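Local coordinates for protein fatty acid biosynthesis transcriptional regulator (Streptococcus pneumoniae, PDB 6JBX) that binds operator DNA as a MarR-family transcriptional regulator, repressing the pneumococcal fatty acid synthesis pathway with acyl-ACP as co-repressor, at residues 13-16 / 17-21; 40-43 / 44-47; 57-60 / 61-64; 101-105 / 106-110; 112-115 / 116-120. All coordinates share one frame; numbering follows the deposited sequence.

Contact 1: residues 13-16 / 17-21; sequences RINE and YLTSI. With TRD (tridecane), chain F.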
# COMPACT_ATOMS: atom_id res chain seq x y z
N ARG A 13 16.34 -5.51 -9.34
CA ARG A 13 15.48 -4.54 -9.97
C ARG A 13 14.05 -4.83 -9.54
O ARG A 13 13.33 -3.90 -9.23
CB ARG A 13 15.63 -4.58 -11.49
CG ARG A 13 14.71 -3.62 -12.24
CD ARG A 13 15.17 -3.40 -13.66
NE ARG A 13 16.29 -2.46 -13.65
CZ ARG A 13 16.80 -1.86 -14.72
NH1 ARG A 13 16.26 -2.07 -15.91
NH2 ARG A 13 17.84 -1.06 -14.59
N ILE A 14 13.68 -6.10 -9.46
CA ILE A 14 12.39 -6.51 -8.95
C ILE A 14 12.18 -5.91 -7.54
O ILE A 14 11.14 -5.33 -7.24
CB ILE A 14 12.24 -8.04 -8.95
CG1 ILE A 14 12.26 -8.63 -10.37
CG2 ILE A 14 10.97 -8.45 -8.25
CD1 ILE A 14 12.10 -10.12 -10.44
N ASN A 15 13.16 -6.09 -6.67
CA ASN A 15 13.04 -5.70 -5.29
C ASN A 15 12.91 -4.18 -5.18
O ASN A 15 12.03 -3.70 -4.52
CB ASN A 15 14.23 -6.19 -4.47
CG ASN A 15 14.13 -5.76 -3.03
OD1 ASN A 15 13.24 -6.17 -2.31
ND2 ASN A 15 15.04 -4.90 -2.65
N GLU A 16 13.71 -3.48 -5.93
CA GLU A 16 13.66 -2.07 -6.03
C GLU A 16 12.27 -1.60 -6.49
O GLU A 16 11.72 -0.67 -5.90
CB GLU A 16 14.71 -1.57 -7.00
CG GLU A 16 14.70 -0.09 -7.19
CD GLU A 16 15.69 0.44 -8.21
OE1 GLU A 16 16.56 -0.37 -8.69
OE2 GLU A 16 15.58 1.66 -8.52
N TYR A 17 11.69 -2.22 -7.51
CA TYR A 17 10.41 -1.75 -8.00
C TYR A 17 9.31 -2.05 -6.96
O TYR A 17 8.47 -1.16 -6.65
CB TYR A 17 10.08 -2.35 -9.37
CG TYR A 17 10.91 -1.81 -10.51
CD1 TYR A 17 11.74 -0.72 -10.34
CD2 TYR A 17 10.83 -2.37 -11.78
CE1 TYR A 17 12.49 -0.23 -11.40
CE2 TYR A 17 11.53 -1.86 -12.86
CZ TYR A 17 12.36 -0.78 -12.66
OH TYR A 17 13.09 -0.34 -13.71
N LEU A 18 9.30 -3.26 -6.43
CA LEU A 18 8.30 -3.61 -5.48
C LEU A 18 8.39 -2.67 -4.25
O LEU A 18 7.34 -2.26 -3.73
CB LEU A 18 8.44 -5.07 -5.03
CG LEU A 18 8.10 -6.10 -6.09
CD1 LEU A 18 8.59 -7.48 -5.65
CD2 LEU A 18 6.61 -6.12 -6.37
N THR A 19 9.60 -2.39 -3.77
CA THR A 19 9.78 -1.56 -2.56
C THR A 19 9.22 -0.15 -2.80
O THR A 19 8.59 0.41 -1.88
CB THR A 19 11.25 -1.43 -2.14
OG1 THR A 19 11.76 -2.75 -1.98
CG2 THR A 19 11.43 -0.62 -0.87
N SER A 20 9.51 0.45 -3.97
CA SER A 20 8.98 1.79 -4.32
C SER A 20 7.45 1.78 -4.31
O SER A 20 6.81 2.64 -3.72
CB SER A 20 9.46 2.30 -5.64
OG SER A 20 10.86 2.51 -5.60
N ILE A 21 6.88 0.78 -4.95
CA ILE A 21 5.49 0.66 -5.08
C ILE A 21 4.85 0.52 -3.69
O ILE A 21 3.93 1.29 -3.39
CB ILE A 21 5.11 -0.47 -6.04
CG1 ILE A 21 5.55 -0.14 -7.47
CG2 ILE A 21 3.63 -0.75 -5.99
CD1 ILE A 21 5.64 -1.32 -8.39
C1 TRD F . 9.97 -11.27 -13.40
C2 TRD F . 8.98 -10.40 -12.84
C3 TRD F . 8.05 -11.19 -11.95
C4 TRD F . 7.24 -10.32 -11.14
C5 TRD F . 7.07 -10.87 -9.83
C6 TRD F . 6.38 -9.90 -8.89
C7 TRD F . 6.08 -10.54 -7.63
C8 TRD F . 5.18 -9.72 -6.91
C9 TRD F . 4.73 -10.42 -5.66
C10 TRD F . 5.49 -9.94 -4.55
C11 TRD F . 4.69 -9.72 -3.40
C12 TRD F . 5.32 -10.48 -2.25
C13 TRD F . 6.25 -9.64 -1.55
O HOH W 1 12.92 1.45 -4.03

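Contact 2: residues 40-43 / 44-47; sequences DISI and KEMH. With nucleotides of chain C.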
# COMPACT_ATOMS: atom_id res chain seq x y z
N ASP A 40 -11.04 17.15 1.30
CA ASP A 40 -11.22 16.74 2.70
C ASP A 40 -11.46 15.22 2.81
O ASP A 40 -12.11 14.79 3.76
CB ASP A 40 -12.40 17.51 3.32
CG ASP A 40 -13.72 17.24 2.62
OD1 ASP A 40 -13.68 16.83 1.43
OD2 ASP A 40 -14.77 17.40 3.27
N ILE A 41 -10.89 14.41 1.90
CA ILE A 41 -11.09 12.96 1.86
C ILE A 41 -9.71 12.29 1.75
O ILE A 41 -8.97 12.52 0.80
CB ILE A 41 -12.01 12.55 0.71
CG1 ILE A 41 -13.46 12.96 0.96
CG2 ILE A 41 -11.93 11.05 0.44
CD1 ILE A 41 -14.08 12.32 2.19
N SER A 42 -9.39 11.50 2.74
CA SER A 42 -8.17 10.74 2.78
C SER A 42 -8.33 9.47 1.93
O SER A 42 -9.45 9.04 1.59
CB SER A 42 -7.88 10.32 4.20
OG SER A 42 -8.74 9.21 4.49
N ILE A 43 -7.20 8.80 1.67
CA ILE A 43 -7.27 7.58 0.88
C ILE A 43 -8.05 6.52 1.66
O ILE A 43 -8.80 5.76 1.04
CB ILE A 43 -5.88 7.09 0.41
CG1 ILE A 43 -6.02 5.90 -0.55
CG2 ILE A 43 -4.95 6.74 1.59
CD1 ILE A 43 -6.64 6.22 -1.89
N LYS A 44 -7.95 6.47 2.98
CA LYS A 44 -8.73 5.48 3.75
C LYS A 44 -10.23 5.79 3.71
O LYS A 44 -11.04 4.86 3.57
CB LYS A 44 -8.26 5.40 5.19
CG LYS A 44 -6.87 4.82 5.35
CD LYS A 44 -6.79 3.49 4.66
CE LYS A 44 -5.51 2.74 4.91
NZ LYS A 44 -5.30 1.77 3.81
N GLU A 45 -10.61 7.06 3.76
CA GLU A 45 -12.02 7.39 3.61
C GLU A 45 -12.47 7.05 2.19
O GLU A 45 -13.60 6.61 2.00
CB GLU A 45 -12.35 8.87 3.88
CG GLU A 45 -12.16 9.28 5.34
CD GLU A 45 -12.18 10.79 5.57
OE1 GLU A 45 -12.98 11.25 6.44
OE2 GLU A 45 -11.40 11.52 4.88
N MET A 46 -11.60 7.28 1.21
CA MET A 46 -11.95 6.93 -0.17
C MET A 46 -12.24 5.43 -0.26
O MET A 46 -13.14 5.03 -0.99
CB MET A 46 -10.84 7.34 -1.13
CG MET A 46 -11.20 7.26 -2.58
SD MET A 46 -12.53 8.35 -3.16
CE MET A 46 -13.73 7.08 -3.53
N HIS A 47 -11.58 4.60 0.54
CA HIS A 47 -11.89 3.17 0.48
C HIS A 47 -13.32 2.90 0.98
O HIS A 47 -14.02 2.10 0.40
CB HIS A 47 -10.89 2.32 1.27
CG HIS A 47 -9.53 2.31 0.65
ND1 HIS A 47 -8.40 2.08 1.41
CD2 HIS A 47 -9.12 2.56 -0.61
CE1 HIS A 47 -7.34 2.17 0.63
NE2 HIS A 47 -7.76 2.48 -0.63
P DG C 13 -8.88 8.78 8.32
OP1 DG C 13 -8.46 8.66 6.92
OP2 DG C 13 -10.34 8.81 8.71
O5' DG C 13 -8.21 7.58 9.10
C5' DG C 13 -6.86 7.20 8.83
C4' DG C 13 -6.53 6.03 9.72
O4' DG C 13 -6.50 6.53 11.07
C3' DG C 13 -7.56 4.88 9.72
O3' DG C 13 -6.86 3.68 9.39
C2' DG C 13 -8.16 4.91 11.11
C1' DG C 13 -7.03 5.56 11.93
N9 DG C 13 -7.38 6.24 13.16
C8 DG C 13 -8.36 7.19 13.35
N7 DG C 13 -8.38 7.67 14.56
C5 DG C 13 -7.31 7.05 15.19
C6 DG C 13 -6.83 7.18 16.51
O6 DG C 13 -7.27 7.89 17.43
N1 DG C 13 -5.74 6.35 16.74
C2 DG C 13 -5.17 5.52 15.81
N2 DG C 13 -4.12 4.80 16.22
N3 DG C 13 -5.60 5.40 14.57
C4 DG C 13 -6.69 6.16 14.34

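Contact 3: residues 57-60 / 61-64; sequences DVTP and SQVS. With nucleotides of chain D.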
# COMPACT_ATOMS: atom_id res chain seq x y z
N ASP A 57 -26.71 0.48 -0.36
CA ASP A 57 -27.43 -0.10 0.80
C ASP A 57 -26.60 -1.12 1.60
O ASP A 57 -27.12 -1.78 2.50
CB ASP A 57 -28.79 -0.69 0.38
CG ASP A 57 -29.77 0.40 -0.01
OD1 ASP A 57 -29.52 1.59 0.34
OD2 ASP A 57 -30.76 0.06 -0.66
N VAL A 58 -25.30 -1.19 1.39
CA VAL A 58 -24.47 -2.03 2.22
C VAL A 58 -24.54 -1.57 3.68
O VAL A 58 -24.86 -0.43 4.04
CB VAL A 58 -23.03 -2.01 1.66
CG1 VAL A 58 -22.42 -0.61 1.74
CG2 VAL A 58 -22.14 -3.03 2.35
N THR A 59 -24.25 -2.47 4.59
CA THR A 59 -24.35 -2.14 6.00
C THR A 59 -22.96 -1.92 6.61
O THR A 59 -21.95 -2.39 6.07
CB THR A 59 -25.05 -3.27 6.78
OG1 THR A 59 -24.13 -4.35 6.94
CG2 THR A 59 -26.29 -3.80 6.09
N PRO A 60 -22.90 -1.29 7.78
CA PRO A 60 -21.58 -1.16 8.40
C PRO A 60 -20.83 -2.49 8.57
O PRO A 60 -19.61 -2.55 8.31
CB PRO A 60 -21.88 -0.58 9.78
CG PRO A 60 -23.06 0.32 9.51
CD PRO A 60 -23.89 -0.48 8.53
N SER A 61 -21.54 -3.52 9.03
CA SER A 61 -20.93 -4.86 9.20
C SER A 61 -20.30 -5.31 7.88
O SER A 61 -19.19 -5.80 7.89
CB SER A 61 -21.93 -5.86 9.72
OG SER A 61 -22.45 -5.43 10.97
N GLN A 62 -20.96 -5.07 6.75
CA GLN A 62 -20.44 -5.59 5.48
C GLN A 62 -19.22 -4.77 5.07
O GLN A 62 -18.30 -5.30 4.45
CB GLN A 62 -21.49 -5.54 4.37
CG GLN A 62 -22.91 -5.80 4.89
CD GLN A 62 -23.95 -6.18 3.85
OE1 GLN A 62 -24.41 -5.35 3.07
NE2 GLN A 62 -24.37 -7.44 3.89
N VAL A 63 -19.23 -3.47 5.38
CA VAL A 63 -18.07 -2.60 5.09
C VAL A 63 -16.88 -3.06 5.94
O VAL A 63 -15.79 -3.18 5.45
CB VAL A 63 -18.40 -1.12 5.34
CG1 VAL A 63 -17.14 -0.25 5.24
CG2 VAL A 63 -19.47 -0.62 4.39
N SER A 64 -17.11 -3.33 7.21
CA SER A 64 -16.11 -3.89 8.09
C SER A 64 -15.44 -5.14 7.49
O SER A 64 -14.20 -5.23 7.39
CB SER A 64 -16.75 -4.22 9.38
OG SER A 64 -15.76 -4.73 10.25
P DA D 5 -25.31 -2.99 10.92
OP1 DA D 5 -26.12 -2.23 9.92
OP2 DA D 5 -24.16 -3.82 10.46
O5' DA D 5 -24.86 -1.99 12.05
C5' DA D 5 -25.80 -1.05 12.51
C4' DA D 5 -25.34 -0.41 13.79
O4' DA D 5 -24.89 -1.40 14.73
C3' DA D 5 -24.17 0.57 13.67
O3' DA D 5 -24.75 1.87 13.50
C2' DA D 5 -23.44 0.39 15.00
C1' DA D 5 -24.31 -0.63 15.75
N9 DA D 5 -23.57 -1.53 16.63
C8 DA D 5 -22.81 -2.61 16.29
N7 DA D 5 -22.23 -3.20 17.31
C5 DA D 5 -22.65 -2.45 18.40
C6 DA D 5 -22.37 -2.55 19.78
N6 DA D 5 -21.60 -3.50 20.31
N1 DA D 5 -22.92 -1.63 20.60
C2 DA D 5 -23.71 -0.68 20.07
N3 DA D 5 -24.05 -0.49 18.79
C4 DA D 5 -23.46 -1.41 18.00

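Contact 4: residues 101-105 / 106-110; sequences LHLTK and KGRLI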
# COMPACT_ATOMS: atom_id res chain seq x y z
N LEU A 101 -26.35 1.99 4.00
CA LEU A 101 -25.52 3.15 3.65
C LEU A 101 -25.64 3.42 2.15
O LEU A 101 -25.66 2.49 1.37
CB LEU A 101 -24.06 2.87 3.98
CG LEU A 101 -23.77 2.46 5.41
CD1 LEU A 101 -22.39 1.83 5.48
CD2 LEU A 101 -23.89 3.63 6.36
N HIS A 102 -25.62 4.68 1.77
CA HIS A 102 -25.55 5.01 0.34
C HIS A 102 -24.87 6.37 0.17
O HIS A 102 -24.82 7.22 1.12
CB HIS A 102 -26.94 4.97 -0.31
CG HIS A 102 -27.88 6.02 0.17
ND1 HIS A 102 -27.90 7.30 -0.37
CD2 HIS A 102 -28.88 5.97 1.08
CE1 HIS A 102 -28.86 8.00 0.21
NE2 HIS A 102 -29.48 7.21 1.10
N LEU A 103 -24.35 6.57 -1.04
CA LEU A 103 -23.58 7.76 -1.33
C LEU A 103 -24.55 8.91 -1.60
O LEU A 103 -25.51 8.74 -2.31
CB LEU A 103 -22.68 7.54 -2.56
CG LEU A 103 -21.55 6.53 -2.43
CD1 LEU A 103 -20.61 6.66 -3.61
CD2 LEU A 103 -20.77 6.68 -1.14
N THR A 104 -24.20 10.09 -1.09
CA THR A 104 -24.85 11.32 -1.52
C THR A 104 -24.40 11.61 -2.97
O THR A 104 -23.60 10.88 -3.55
CB THR A 104 -24.50 12.50 -0.60
OG1 THR A 104 -23.12 12.86 -0.72
CG2 THR A 104 -24.85 12.22 0.85
N LYS A 105 -24.91 12.69 -3.53
CA LYS A 105 -24.48 13.10 -4.85
C LYS A 105 -23.00 13.45 -4.79
O LYS A 105 -22.28 13.20 -5.73
CB LYS A 105 -25.27 14.31 -5.36
CG LYS A 105 -24.88 14.77 -6.76
CD LYS A 105 -24.71 13.62 -7.77
CE LYS A 105 -23.48 13.71 -8.66
NZ LYS A 105 -23.25 12.47 -9.46
N LYS A 106 -22.57 14.04 -3.69
CA LYS A 106 -21.21 14.46 -3.55
C LYS A 106 -20.34 13.21 -3.51
O LYS A 106 -19.31 13.15 -4.16
CB LYS A 106 -21.04 15.36 -2.33
CG LYS A 106 -19.71 16.10 -2.24
CD LYS A 106 -19.57 16.96 -0.98
CE LYS A 106 -18.37 17.88 -1.02
NZ LYS A 106 -18.07 18.46 0.31
N GLY A 107 -20.77 12.21 -2.76
CA GLY A 107 -20.10 10.93 -2.68
C GLY A 107 -19.93 10.28 -4.05
O GLY A 107 -18.86 9.84 -4.38
N ARG A 108 -20.99 10.26 -4.85
CA ARG A 108 -20.93 9.70 -6.20
C ARG A 108 -19.89 10.46 -7.03
O ARG A 108 -19.09 9.82 -7.77
CB ARG A 108 -22.31 9.72 -6.86
CG ARG A 108 -23.29 8.73 -6.22
CD ARG A 108 -24.60 8.48 -6.97
NE ARG A 108 -25.42 9.68 -7.14
CZ ARG A 108 -26.29 10.14 -6.24
NH1 ARG A 108 -26.49 9.49 -5.11
NH2 ARG A 108 -26.92 11.27 -6.46
N LEU A 109 -19.83 11.79 -6.86
CA LEU A 109 -18.89 12.61 -7.65
C LEU A 109 -17.45 12.22 -7.32
O LEU A 109 -16.65 12.05 -8.22
CB LEU A 109 -19.08 14.10 -7.37
CG LEU A 109 -20.11 14.85 -8.22
CD1 LEU A 109 -19.95 16.36 -8.00
CD2 LEU A 109 -19.96 14.52 -9.70
N ILE A 110 -17.10 12.13 -6.05
CA ILE A 110 -15.74 11.83 -5.75
C ILE A 110 -15.45 10.34 -6.06
O ILE A 110 -14.32 9.99 -6.42
CB ILE A 110 -15.37 12.22 -4.31
CG1 ILE A 110 -13.85 12.17 -4.12
CG2 ILE A 110 -16.11 11.37 -3.29
CD1 ILE A 110 -13.35 12.46 -2.72
O HOH W 2 -26.32 7.00 -4.19

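Contact 5: residues 112-115 / 116-120; sequences RLHK and RFHKA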
# COMPACT_ATOMS: atom_id res chain seq x y z
N ARG A 112 -16.46 8.59 -8.60
CA ARG A 112 -16.09 8.67 -10.01
C ARG A 112 -14.62 9.10 -10.18
O ARG A 112 -13.83 8.50 -10.93
CB ARG A 112 -17.01 9.67 -10.70
CG ARG A 112 -16.54 10.07 -12.08
CD ARG A 112 -16.67 8.93 -13.07
NE ARG A 112 -17.06 9.42 -14.39
CZ ARG A 112 -16.23 9.55 -15.43
NH1 ARG A 112 -14.96 9.22 -15.30
NH2 ARG A 112 -16.71 9.98 -16.60
N LEU A 113 -14.23 10.14 -9.49
CA LEU A 113 -12.89 10.72 -9.66
C LEU A 113 -11.81 9.70 -9.27
O LEU A 113 -10.73 9.59 -9.92
CB LEU A 113 -12.84 11.96 -8.76
CG LEU A 113 -11.50 12.68 -8.69
CD1 LEU A 113 -11.23 13.39 -10.01
CD2 LEU A 113 -11.50 13.66 -7.53
N HIS A 114 -12.09 8.95 -8.22
CA HIS A 114 -11.14 7.90 -7.73
C HIS A 114 -11.05 6.78 -8.76
O HIS A 114 -10.04 6.05 -8.75
CB HIS A 114 -11.58 7.39 -6.35
CG HIS A 114 -10.54 6.57 -5.66
ND1 HIS A 114 -9.22 6.96 -5.60
CD2 HIS A 114 -10.62 5.40 -5.00
CE1 HIS A 114 -8.52 6.06 -4.93
NE2 HIS A 114 -9.36 5.09 -4.55
N LYS A 115 -12.06 6.64 -9.62
CA LYS A 115 -12.05 5.60 -10.65
C LYS A 115 -11.19 6.05 -11.82
O LYS A 115 -10.61 5.20 -12.47
CB LYS A 115 -13.45 5.29 -11.18
CG LYS A 115 -14.25 4.31 -10.34
CD LYS A 115 -15.60 4.03 -10.98
CE LYS A 115 -16.74 3.91 -9.98
NZ LYS A 115 -18.06 3.85 -10.65
N ARG A 116 -11.18 7.34 -12.13
CA ARG A 116 -10.33 7.81 -13.23
C ARG A 116 -8.86 7.51 -12.89
O ARG A 116 -8.07 7.23 -13.77
CB ARG A 116 -10.50 9.30 -13.52
CG ARG A 116 -11.94 9.76 -13.75
CD ARG A 116 -12.04 11.22 -14.18
NE ARG A 116 -12.05 11.39 -15.65
CZ ARG A 116 -10.96 11.53 -16.41
NH1 ARG A 116 -9.75 11.47 -15.88
NH2 ARG A 116 -11.08 11.78 -17.71
N PHE A 117 -8.49 7.57 -11.60
CA PHE A 117 -7.15 7.30 -11.16
C PHE A 117 -6.81 5.82 -11.40
O PHE A 117 -5.78 5.51 -11.99
CB PHE A 117 -6.95 7.69 -9.69
CG PHE A 117 -5.52 7.49 -9.25
CD1 PHE A 117 -4.55 8.45 -9.51
CD2 PHE A 117 -5.13 6.31 -8.65
CE1 PHE A 117 -3.24 8.24 -9.13
CE2 PHE A 117 -3.82 6.10 -8.27
CZ PHE A 117 -2.87 7.06 -8.52
N HIS A 118 -7.66 4.93 -10.93
CA HIS A 118 -7.50 3.52 -11.13
C HIS A 118 -7.47 3.17 -12.62
O HIS A 118 -6.75 2.25 -13.07
CB HIS A 118 -8.62 2.75 -10.42
CG HIS A 118 -8.48 2.77 -8.93
ND1 HIS A 118 -7.26 2.58 -8.30
CD2 HIS A 118 -9.41 2.97 -7.96
CE1 HIS A 118 -7.43 2.69 -7.00
NE2 HIS A 118 -8.75 2.91 -6.77
N LYS A 119 -8.24 3.88 -13.41
CA LYS A 119 -8.23 3.59 -14.80
C LYS A 119 -6.92 4.06 -15.45
O LYS A 119 -6.39 3.36 -16.31
CB LYS A 119 -9.46 4.23 -15.44
CG LYS A 119 -9.60 4.03 -16.94
CD LYS A 119 -10.97 4.45 -17.40
CE LYS A 119 -11.09 4.39 -18.91
NZ LYS A 119 -12.47 4.70 -19.35
N ALA A 120 -6.39 5.23 -15.08
CA ALA A 120 -5.11 5.66 -15.58
C ALA A 120 -3.99 4.68 -15.18
O ALA A 120 -3.07 4.47 -15.95
CB ALA A 120 -4.79 7.04 -15.12

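Contact 1: residues 13-16 / 17-21
Tyr-17 lays its ring against Arg-13, one helical turn earlier in helix 11-34. CB starts beside the carbonyl end of Arg-13, and Tyr-17 CG lies 3.4 Å from Arg-13 O. Because CG stands beside its own backbone N (chi1 -72°), the ring lies alongside the arginine stem, pointing the same way. Arg-13 CG sits over one face in a CH-pi contact, 3.9 Å from the centroid of the Tyr-17 ring, and farther out Tyr-17 OH reaches Arg-13 CD at 3.7 Å. The guanidinium stays within 24° of the ring plane, with the hydroxyl over one of its faces. A long aliphatic stem ending in a charge suits this exposed flank.

Thr-19 turns its hydroxyl back to Asn-15: OG1 donates to Asn-15 O at 2.7 Å from above the carbonyl plane, and Thr-19 N donates almost in line with the carbonyl, so Asn-15 O is gripped twice. Ile-14 CG2 meets Leu-18 CD1 at 3.7 Å, while Ile-14 CD1 and Leu-18 CD2 touch tridecane. Tyr-17 also stacks on Tyr-145 of the second subunit; helix 11-34 thus serves the dimer interface with one flank and lines the tridecane pocket with another.

Contact 2: residues 40-43 / 44-47
The backbone is extended through Ile-41 and Ser-42 and turns helical at Ile-43, where helix 43-54 begins, and Met-46 N closes the first turn on Ser-42 O at 2.8 Å. The start is a classical capping box, in which Ser-42 and Glu-45 exchange hydrogen bonds. Ser-42 OG, held between its own backbone N and carbonyl carbon (chi1 78°), faces the open end of the helix and accepts from Glu-45 N at 2.9 Å. In return the Glu-45 carboxylate swings back and accepts from Ser-42 N through the anti lone pair of OE2, in a bond that is almost straight (171°). Its other oxygen, OE1, forms a salt bridge with Lys-84, so both arms of this buried acid are occupied and its charge is probably balanced by the lysine.

Serine suits the cap because its hydroxyl can donate as well as accept: Ser-42 OG also gives a short hydrogen bond, 2.5 Å, to OP1 of DG13 in chain C. The phosphate thus lies at the positive end of the helix dipole, which probably favours its binding. Lys-44 stands beside it, with CB 3.7 Å from OP1 of DG13.

Ile-41, Ile-43 and Met-46 supply apolar packing toward helix 105-125. Ile-41 passes across Glu-45 and brings CG2 to 4.2 Å from Met-46 CB, tying loop to helix by apolar contact as well. Separately, His-47 turns its ring under the preceding turn: Ile-43 O lies 3.5 Å above the plane, over the ring centre, while Ile-43 CG1 approaches NE2 of the same imidazole.

Contact 3: residues 57-60 / 61-64
Helix 60-67 begins here with an N-terminal cap linking the 57-60 loop to the first helical turn, Thr-59 and Gln-62 meeting within the winged helix-turn-helix domain, at the DNA surface. The two form a capping box. Thr-59 holds OG1 between its backbone N and carbonyl carbon (chi1 75°), directed at Gln-62 N, which lies 3.3 Å from OG1; the exact place of this hydroxyl is less sure. In the reciprocal bond Thr-59 N donates to Gln-62 OE1, also at 3.3 Å, approaching the amide from well to the side (C=O...N angle 106°). Threonine suits the N-cap because its short side chain puts a hydroxyl oxygen within reach of the first-turn N-H groups, and glutamine supplies a neutral returning acceptor.

Below the cap, Val-58 slides past Gln-62 in the opposite direction, its CG2 touching CB and OE1. The second methyl, Val-58 CG1, crosses to Val-63 CG2 at 4.0 Å, a small hydrophobic staple that seats the loop on the buried side of the helix. Pro-60 suits the first turn, where its backbone N is not required as a donor, while Pro-60 O accepts from Ser-64 N at 2.8 Å.

The outer end faces DNA. Ser-61 N donates to OP2 of DA5 in chain D at 3.0 Å, and Ser-61 OG makes a second, very short bond to it. These bonds hold one phosphate oxygen at a helix N-terminus, with Pro-60 packed beside it, as befits the helix just before the recognition helix in a winged helix-turn-helix domain.

Contact 4: residues 101-105 / 106-110
Thr-104 caps helix 105-125 by folding its side chain over the first turn onto Gly-107 and Lys-106. With OG1 set between its backbone N and carbonyl carbon (chi1 68°), the hydroxyl accepts from Gly-107 N at 3.2 Å in a nearly straight bond and from Lys-106 N in a weak one. OG1 also hydrogen-bonds to Gly-85 O, so the cap residue ties a second piece of chain to the helix start.

Glycine suits position 107 because the backbone comes so close to Leu-103 CB that little space remains on that side of Gly-107 CA; Leu-103 CD1 packs 3.7 Å from Gly-107 C.

Arg-108 turns back toward the loop. Its CG stands beside the backbone N (chi1 -70°) and passes 3.9 Å from Leu-103 CB. A bend at chi3 then lays the guanidinium flat, one face resting on Thr-104 O and on Lys-105 CA, the latter 3.4 Å from Arg-108 NH2. Water bridges Arg-108 NH1 to Leu-103 O, accepting from the first and donating to the second. Lys-105, bent twice, crosses the arginine at about a right angle and carries CE to Leu-109 CG at 3.6 Å. Lys-105 CD lies against Arg-108 NH2, and Lys-105 NZ is 4.2 Å from Arg-108 NE; this proximity of like charges probably costs some energy, which solvent at the exposed surface would lessen.

Behind the cap, Leu-103 reaches Ile-49 and Ile-52 of helix 43-54, while the backbone of Thr-104 bonds to Tyr-86, just before wing strand 87-91.

Contact 5: residues 112-115 / 116-120
His-118 points the edge of its ring at the face of His-114, one turn earlier on helix 105-125. The imidazole centroids are 4.4 Å apart and their planes meet at 66°, a T-shaped pair. His-114 has CG anti to its backbone N (chi1 -167°), whereas His-118 sets CG beside its own N; the differing first torsions bring the rings together, crossing obliquely. The nearest approach is between His-118 NE2 and His-114 NE2 at 3.2 Å. His-118 CD2 also sits 3.2 Å from His-114 O, where the backbone bond from His-118 N is long and weak.

Helix 105-125 continues here from the DNA-binding domain toward the dimer interface, and its faces divide accordingly. His-114 is buried against Leu-33, Ile-43 and Met-46; His-118 packs on Glu-29 and on Asn-15 of the second subunit, near bound tridecane. Phe-117, large and apolar, turns to the second subunit and meets Phe-147 there.

On the exposed side Arg-116 follows Arg-112 with their guanidinium planes only 14° apart. Arg-112 is bent at chi2 and chi3, which brings NH1 to 3.4 Å from Arg-116 CG. Arg-112 NH1 also comes within 3.6 Å of Arg-116 NE; this pairing of like charges would be expected to cost some energy, which solvent probably eases. Beneath them Arg-112 O accepts from Arg-116 N at 3.1 Å and also from Lys-115 N.

Along the chain the five contacts come in series. Contact 1, at the dimer end of helix 11-34, lies about 35 Å, centre to centre, from contacts 3 and 4, across the middle of the chain. Contacts 2, 3 and 4 each mark the start of a helix. Ile-41 packs on Ile-110 to join contact 2 to contact 4, and Val-58 O probably accepts from Leu-101 N to join contact 3 to contact 4. Contact 5 shares helix 105-125 with contact 4 and touches contact 2 where His-114 meets Ile-43 and Met-46. That helix runs from contact 4, beside the DNA-binding caps of contacts 2 and 3, toward the dimer interface, which contacts 1 and 5 both reach.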